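Local structure of beta-d-glucoside glucohydrolase (3ZZ1) at residues S523-L528 with T628-A633; T580-S585 with I621-Q626. The protein probably hydrolyses terminal, non-reducing beta-D-glucosyl residues with release of beta-D-glucose, as a secreted family 3 glycosidase of cellulose degradation. One frame throughout, in Å; residues are numbered along the deposited sequence.

Contact 1: S523-L528 with T628-A633; sequences SPSGKL and TGAEVA
Lys-527 reaches across to Glu-631 and Val-632 with a chain extended beyond CG, and its ammonium group meets two acceptors there. It crosses the Glu-631 side chain at about a right angle, and NZ forms a salt bridge with OE1 at 2.9 Å, arriving from above the carboxylate plane, 52° out of it. The second bond, from NZ to Val-632 O at 2.8 Å, is tilted 25° from the carbonyl plane. Ala-699 O also accepts from NZ, while the other carboxylate oxygen has a partner in Tyr-584. On the way, the lysine and Val-632 side chains run alongside each other with opposite directions, Lys-527 CD 3.6 Å from Val-632 CB. This joins a loop of the family 3 C-terminal domain to strand 629-638 of the fibronectin type III-like domain; the end-to-end directions of 523-527 and 628-632 differ by 8°. No direct backbone hydrogen bond links them; water fills that role. One water donates to Ser-525 O and Ala-630 O, and another to Pro-524 O and Ala-630 O. Ser-525 CB rests 3.8 Å from Ala-630 CB; its OG is hydrogen-bonded to Lys-656 NZ. Ser-523 CB lies 3.4 Å from Thr-628 O, with OG hydrogen-bonded to Tyr-579 N.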
ATOM      1  N   SER A 523      20.556   2.441 -12.570  1.00 15.81           N
ATOM      2  CA  SER A 523      19.773   3.605 -12.945  1.00 15.53           C
ATOM      3  C   SER A 523      18.491   3.615 -12.117  1.00 15.33           C
ATOM      4  O   SER A 523      17.905   2.550 -11.877  1.00 15.20           O
ATOM      5  CB  SER A 523      19.434   3.584 -14.434  1.00 15.64           C
ATOM      6  OG  SER A 523      18.577   4.665 -14.770  1.00 15.77           O
ATOM      7  N   PRO A 524      18.054   4.812 -11.668  1.00 14.93           N
ATOM      8  CA  PRO A 524      16.756   4.914 -11.014  1.00 14.65           C
ATOM      9  C   PRO A 524      15.665   4.475 -11.983  1.00 14.34           C
ATOM     10  O   PRO A 524      15.777   4.719 -13.188  1.00 14.35           O
ATOM     11  CB  PRO A 524      16.634   6.410 -10.693  1.00 14.93           C
ATOM     12  CG  PRO A 524      17.604   7.090 -11.621  1.00 14.77           C
ATOM     13  CD  PRO A 524      18.732   6.117 -11.744  1.00 14.90           C
ATOM     14  N   SER A 525      14.636   3.813 -11.463  1.00 13.84           N
ATOM     15  CA  SER A 525      13.607   3.213 -12.306  1.00 13.47           C
ATOM     16  C   SER A 525      12.218   3.261 -11.665  1.00 13.44           C
ATOM     17  O   SER A 525      11.248   2.745 -12.224  1.00 13.77           O
ATOM     18  CB  SER A 525      13.988   1.766 -12.637  1.00 13.43           C
ATOM     19  OG  SER A 525      14.019   0.986 -11.460  1.00 12.18           O
ATOM     20  N   GLY A 526      12.131   3.872 -10.489  1.00 13.40           N
ATOM     21  CA  GLY A 526      10.851   4.060  -9.823  1.00 13.02           C
ATOM     22  C   GLY A 526      10.045   5.160 -10.483  1.00 12.94           C
ATOM     23  O   GLY A 526      10.602   6.075 -11.098  1.00 12.71           O
ATOM     24  N   LYS A 527       8.727   5.068 -10.359  1.00 12.75           N
ATOM     25  CA  LYS A 527       7.830   6.066 -10.922  1.00 12.47           C
ATOM     26  C   LYS A 527       6.743   6.369  -9.901  1.00 12.42           C
ATOM     27  O   LYS A 527       6.342   5.480  -9.143  1.00 12.66           O
ATOM     28  CB  LYS A 527       7.267   5.589 -12.269  1.00 12.43           C
ATOM     29  CG  LYS A 527       8.349   5.544 -13.368  1.00 12.56           C
ATOM     30  CD  LYS A 527       7.809   5.353 -14.772  1.00 12.10           C
ATOM     31  CE  LYS A 527       8.925   5.565 -15.789  1.00 11.71           C
ATOM     32  NZ  LYS A 527       8.529   5.171 -17.155  1.00 11.57           N
ATOM     33  N   LEU A 528       6.296   7.624  -9.860  1.00 11.92           N
ATOM     34  CA  LEU A 528       5.356   8.081  -8.829  1.00 11.82           C
ATOM     35  C   LEU A 528       4.054   7.296  -8.827  1.00 11.82           C
ATOM     36  O   LEU A 528       3.552   6.898  -9.882  1.00 11.75           O
ATOM     37  CB  LEU A 528       5.051   9.575  -8.972  1.00 11.57           C
ATOM     38  CG  LEU A 528       6.172  10.591  -8.717  1.00 11.18           C
ATOM     39  CD1 LEU A 528       5.690  11.977  -9.091  1.00 10.50           C
ATOM     40  CD2 LEU A 528       6.653  10.568  -7.272  1.00 10.83           C
ATOM     41  N   THR A 628      22.627   1.306 -19.094  1.00 14.67           N
ATOM     42  CA  THR A 628      21.611   0.317 -18.743  1.00 14.21           C
ATOM     43  C   THR A 628      20.560   0.959 -17.838  1.00 13.98           C
ATOM     44  O   THR A 628      20.885   1.772 -16.966  1.00 14.03           O
ATOM     45  CB  THR A 628      22.271  -0.916 -18.068  1.00 14.20           C
ATOM     46  OG1 THR A 628      23.167  -1.532 -19.000  1.00 13.93           O
ATOM     47  CG2 THR A 628      21.235  -1.952 -17.621  1.00 13.89           C
ATOM     48  N   GLY A 629      19.298   0.611 -18.067  1.00 13.48           N
ATOM     49  CA  GLY A 629      18.208   1.125 -17.245  1.00 13.02           C
ATOM     50  C   GLY A 629      16.935   0.325 -17.407  1.00 12.71           C
ATOM     51  O   GLY A 629      16.721  -0.316 -18.441  1.00 12.69           O
ATOM     52  N   ALA A 630      16.095   0.357 -16.375  1.00 12.15           N
ATOM     53  CA  ALA A 630      14.797  -0.301 -16.421  1.00 11.83           C
ATOM     54  C   ALA A 630      13.706   0.727 -16.689  1.00 11.68           C
ATOM     55  O   ALA A 630      13.711   1.818 -16.109  1.00 12.03           O
ATOM     56  CB  ALA A 630      14.529  -1.060 -15.118  1.00 11.61           C
ATOM     57  N   GLU A 631      12.780   0.380 -17.577  1.00 11.52           N
ATOM     58  CA  GLU A 631      11.660   1.259 -17.908  1.00 11.33           C
ATOM     59  C   GLU A 631      10.324   0.682 -17.451  1.00 11.20           C
ATOM     60  O   GLU A 631      10.061  -0.509 -17.617  1.00 10.69           O
ATOM     61  CB  GLU A 631      11.619   1.541 -19.414  1.00 11.36           C
ATOM     62  CG  GLU A 631      10.350   2.245 -19.925  1.00 11.82           C
ATOM     63  CD  GLU A 631      10.215   3.701 -19.466  1.00 12.40           C
ATOM     64  OE1 GLU A 631      10.834   4.096 -18.457  1.00 12.99           O
ATOM     65  OE2 GLU A 631       9.477   4.460 -20.122  1.00 12.35           O
ATOM     66  N   VAL A 632       9.488   1.547 -16.887  1.00 11.30           N
ATOM     67  CA  VAL A 632       8.124   1.183 -16.516  1.00 11.25           C
ATOM     68  C   VAL A 632       7.159   1.709 -17.577  1.00 11.31           C
ATOM     69  O   VAL A 632       6.904   2.912 -17.652  1.00 11.51           O
ATOM     70  CB  VAL A 632       7.743   1.720 -15.113  1.00 11.21           C
ATOM     71  CG1 VAL A 632       6.303   1.352 -14.758  1.00 10.76           C
ATOM     72  CG2 VAL A 632       8.700   1.189 -14.062  1.00 10.95           C
ATOM     73  N   ALA A 633       6.648   0.802 -18.405  1.00 11.26           N
ATOM     74  CA  ALA A 633       5.657   1.142 -19.420  1.00 11.43           C
ATOM     75  C   ALA A 633       4.261   1.013 -18.834  1.00 11.72           C
ATOM     76  O   ALA A 633       3.954   0.038 -18.141  1.00 11.44           O
ATOM     77  CB  ALA A 633       5.801   0.235 -20.628  1.00 11.45           C
TER
HETATM   78  O   HOH W   1      17.222   0.486 -13.542  1.00  7.32           O
HETATM   79  O   HOH W   2      15.872   3.349 -15.439  1.00 16.43           O
HETATM   80  O   HOH W   3      20.665   0.237 -14.220  1.00 23.83           O
HETATM   81  O   HOH W   4      11.470   3.200 -14.827  1.00  7.24           O

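Contact 2: T580-S585 with I621-Q626; sequences TKFNYS and IANSGQ
In an antiparallel strand pair of the fibronectin type III-like fold, strand 613-623 runs out in an Asx turn at Asn-623, beside the start of strand 582-591. Asn-583 and Ala-622 form the hydrogen-bonded pair: Asn-583 N donates to Ala-622 O at 3.0 Å and Ala-622 N to Asn-583 O at 3.1 Å. Phe-582 with Asn-623 and Tyr-584 with Ile-621 are the flanking non-hydrogen-bonded pairs, and their four side chains share one face of the sheet. On that face Ile-621 CG2 packs 3.9 Å from Phe-582 CB, and its CG1 lies over one face of the Tyr-584 ring. Strands 629-638 and 650-659 of the facing sheet close over this layer. The Phe-582 ring and the Asn-623 amide cross with planes 51° apart, the closest approach of these side chains being Phe-582 CE1 to Asn-623 CB at 4.1 Å.

Past the strand end, side-chain bonds join the backbone ones. With CG anti to the backbone N (chi1 176°), the Asn-623 amide is placed beside Thr-580, and OD1 accepts twice: from Thr-580 OG1 at 2.8 Å, tilted 29° from the carbonyl plane, and from Gly-625 N at 2.9 Å, which closes the turn. ND2 donates to Val-627 O and Leu-659 O. Ser-624 N still bonds back to Lys-581 O at 3.0 Å. Thr-580 OG1 also lies against Gly-625 CA, where a glycine leaves room that a CB would not. Replacing Asn-623 with a leucine would probably leave Thr-580 OG1 and Gly-625 N without their shared acceptor and free the turn to shift. With OD1 as acceptor and ND2 as donor, one amide thus ties the turn to both Thr-580 and the facing sheet, its rotation fixed by bonds at both ends.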
ATOM      1  N   THR A 580      18.931   6.945 -18.635  1.00 13.46           N
ATOM      2  CA  THR A 580      18.898   6.681 -20.070  1.00 13.71           C
ATOM      3  C   THR A 580      17.521   7.036 -20.648  1.00 13.95           C
ATOM      4  O   THR A 580      16.648   7.532 -19.921  1.00 13.97           O
ATOM      5  CB  THR A 580      19.331   5.226 -20.393  1.00 13.73           C
ATOM      6  OG1 THR A 580      19.542   5.089 -21.802  1.00 14.00           O
ATOM      7  CG2 THR A 580      18.298   4.191 -19.905  1.00 13.30           C
ATOM      8  N   LYS A 581      17.341   6.812 -21.949  1.00 13.91           N
ATOM      9  CA  LYS A 581      16.060   7.068 -22.616  1.00 14.28           C
ATOM     10  C   LYS A 581      15.514   5.784 -23.242  1.00 14.08           C
ATOM     11  O   LYS A 581      16.271   4.874 -23.550  1.00 14.09           O
ATOM     12  CB  LYS A 581      16.204   8.151 -23.694  1.00 14.51           C
ATOM     13  CG  LYS A 581      16.720   9.499 -23.199  1.00 16.19           C
ATOM     14  CD  LYS A 581      15.690  10.236 -22.334  1.00 19.03           C
ATOM     15  CE  LYS A 581      16.170  11.643 -21.985  1.00 20.07           C
ATOM     16  NZ  LYS A 581      16.453  12.455 -23.204  1.00 21.21           N
ATOM     17  N   PHE A 582      14.199   5.725 -23.427  1.00 13.95           N
ATOM     18  CA  PHE A 582      13.546   4.555 -23.997  1.00 14.00           C
ATOM     19  C   PHE A 582      12.574   4.999 -25.082  1.00 14.00           C
ATOM     20  O   PHE A 582      11.887   6.012 -24.923  1.00 13.90           O
ATOM     21  CB  PHE A 582      12.768   3.794 -22.914  1.00 13.82           C
ATOM     22  CG  PHE A 582      13.606   3.366 -21.737  1.00 14.56           C
ATOM     23  CD1 PHE A 582      14.300   2.156 -21.760  1.00 13.69           C
ATOM     24  CD2 PHE A 582      13.694   4.168 -20.598  1.00 14.77           C
ATOM     25  CE1 PHE A 582      15.067   1.756 -20.677  1.00 14.04           C
ATOM     26  CE2 PHE A 582      14.463   3.769 -19.504  1.00 14.67           C
ATOM     27  CZ  PHE A 582      15.151   2.560 -19.547  1.00 14.36           C
ATOM     28  N   ASN A 583      12.513   4.270 -26.192  1.00 14.17           N
ATOM     29  CA  ASN A 583      11.392   4.500 -27.103  1.00 14.52           C
ATOM     30  C   ASN A 583      10.465   3.337 -27.392  1.00 14.19           C
ATOM     31  O   ASN A 583      10.875   2.168 -27.409  1.00 14.09           O
ATOM     32  CB  ASN A 583      11.717   5.331 -28.362  1.00 15.04           C
ATOM     33  CG  ASN A 583      13.160   5.290 -28.752  1.00 16.49           C
ATOM     34  OD1 ASN A 583      13.595   4.378 -29.457  1.00 20.29           O
ATOM     35  ND2 ASN A 583      13.911   6.310 -28.346  1.00 15.76           N
ATOM     36  N   TYR A 584       9.200   3.693 -27.577  1.00 13.67           N
ATOM     37  CA  TYR A 584       8.112   2.748 -27.722  1.00 13.59           C
ATOM     38  C   TYR A 584       7.753   2.635 -29.195  1.00 13.38           C
ATOM     39  O   TYR A 584       7.695   3.643 -29.908  1.00 13.27           O
ATOM     40  CB  TYR A 584       6.886   3.241 -26.941  1.00 13.28           C
ATOM     41  CG  TYR A 584       7.040   3.324 -25.426  1.00 13.38           C
ATOM     42  CD1 TYR A 584       8.154   3.937 -24.832  1.00 12.80           C
ATOM     43  CD2 TYR A 584       6.048   2.818 -24.585  1.00 12.07           C
ATOM     44  CE1 TYR A 584       8.281   4.015 -23.442  1.00 12.20           C
ATOM     45  CE2 TYR A 584       6.166   2.896 -23.203  1.00 12.38           C
ATOM     46  CZ  TYR A 584       7.280   3.494 -22.640  1.00 12.10           C
ATOM     47  OH  TYR A 584       7.382   3.565 -21.272  1.00 12.25           O
ATOM     48  N   SER A 585       7.504   1.413 -29.646  1.00 13.24           N
ATOM     49  CA  SER A 585       7.063   1.186 -31.018  1.00 13.38           C
ATOM     50  C   SER A 585       6.166  -0.036 -31.101  1.00 13.53           C
ATOM     51  O   SER A 585       6.087  -0.827 -30.153  1.00 13.80           O
ATOM     52  CB  SER A 585       8.265   1.010 -31.950  1.00 13.17           C
ATOM     53  OG  SER A 585       9.051  -0.094 -31.546  1.00 13.58           O
ATOM     54  N   ILE A 621       9.839  -1.934 -26.364  1.00 14.40           N
ATOM     55  CA  ILE A 621      10.606  -0.894 -25.695  1.00 14.01           C
ATOM     56  C   ILE A 621      12.091  -1.141 -25.924  1.00 13.78           C
ATOM     57  O   ILE A 621      12.600  -2.226 -25.625  1.00 13.79           O
ATOM     58  CB  ILE A 621      10.304  -0.833 -24.183  1.00 13.94           C
ATOM     59  CG1 ILE A 621       8.799  -0.684 -23.945  1.00 14.07           C
ATOM     60  CG2 ILE A 621      11.056   0.323 -23.528  1.00 13.52           C
ATOM     61  CD1 ILE A 621       8.352  -1.224 -22.624  1.00 15.79           C
ATOM     62  N   ALA A 622      12.770  -0.128 -26.457  1.00 13.32           N
ATOM     63  CA  ALA A 622      14.208  -0.176 -26.679  1.00 13.14           C
ATOM     64  C   ALA A 622      14.914   0.899 -25.865  1.00 12.99           C
ATOM     65  O   ALA A 622      14.414   2.021 -25.737  1.00 12.73           O
ATOM     66  CB  ALA A 622      14.533  -0.019 -28.169  1.00 13.14           C
ATOM     67  N   ASN A 623      16.064   0.539 -25.302  1.00 12.91           N
ATOM     68  CA  ASN A 623      16.934   1.498 -24.632  1.00 13.25           C
ATOM     69  C   ASN A 623      17.771   2.201 -25.694  1.00 13.47           C
ATOM     70  O   ASN A 623      18.707   1.618 -26.248  1.00 13.54           O
ATOM     71  CB  ASN A 623      17.813   0.788 -23.591  1.00 12.83           C
ATOM     72  CG  ASN A 623      18.817   1.717 -22.903  1.00 13.13           C
ATOM     73  OD1 ASN A 623      19.057   2.854 -23.331  1.00 14.07           O
ATOM     74  ND2 ASN A 623      19.419   1.222 -21.826  1.00 11.83           N
ATOM     75  N   SER A 624      17.411   3.449 -25.985  1.00 13.88           N
ATOM     76  CA  SER A 624      18.075   4.232 -27.029  1.00 14.26           C
ATOM     77  C   SER A 624      19.193   5.125 -26.493  1.00 14.57           C
ATOM     78  O   SER A 624      19.856   5.827 -27.263  1.00 14.76           O
ATOM     79  CB  SER A 624      17.054   5.082 -27.784  1.00 14.37           C
ATOM     80  OG  SER A 624      16.375   5.960 -26.902  1.00 14.58           O
ATOM     81  N   GLY A 625      19.402   5.094 -25.180  1.00 14.71           N
ATOM     82  CA  GLY A 625      20.395   5.955 -24.538  1.00 15.09           C
ATOM     83  C   GLY A 625      21.747   5.303 -24.329  1.00 15.29           C
ATOM     84  O   GLY A 625      22.088   4.321 -24.995  1.00 15.28           O
ATOM     85  N   GLN A 626      22.506   5.842 -23.379  1.00 15.58           N
ATOM     86  CA  GLN A 626      23.915   5.486 -23.212  1.00 15.96           C
ATOM     87  C   GLN A 626      24.190   4.396 -22.185  1.00 15.62           C
ATOM     88  O   GLN A 626      25.210   3.719 -22.275  1.00 15.62           O
ATOM     89  CB  GLN A 626      24.737   6.719 -22.829  1.00 16.23           C
ATOM     90  CG  GLN A 626      24.482   7.947 -23.669  1.00 17.79           C
ATOM     91  CD  GLN A 626      25.066   9.188 -23.036  1.00 19.36           C
ATOM     92  OE1 GLN A 626      24.343   9.988 -22.442  1.00 19.38           O
ATOM     93  NE2 GLN A 626      26.385   9.345 -23.137  1.00 20.13           N
TER

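Contact 1 is the more buried of the two, with five of its eight touching residues buried and none exposed; contact 2 mixes five buried with four exposed. Their centres lie 11 Å apart, and both segments of contact 2 fall within the chain between 528 and 628. Contact 1 joins two domains, through a salt bridge and bridging waters, whereas contact 2 pairs strands by direct backbone bonds. The two meet where the sheets of the fibronectin type III-like domain face each other: Tyr-584 OH lies 2.6 Å from Glu-631 OE2, a probable hydrogen bond, and Phe-582 CD2 packs 3.6 Å from Glu-631 CB. Glu-631 therefore touches both the domain interface and the sandwich interior.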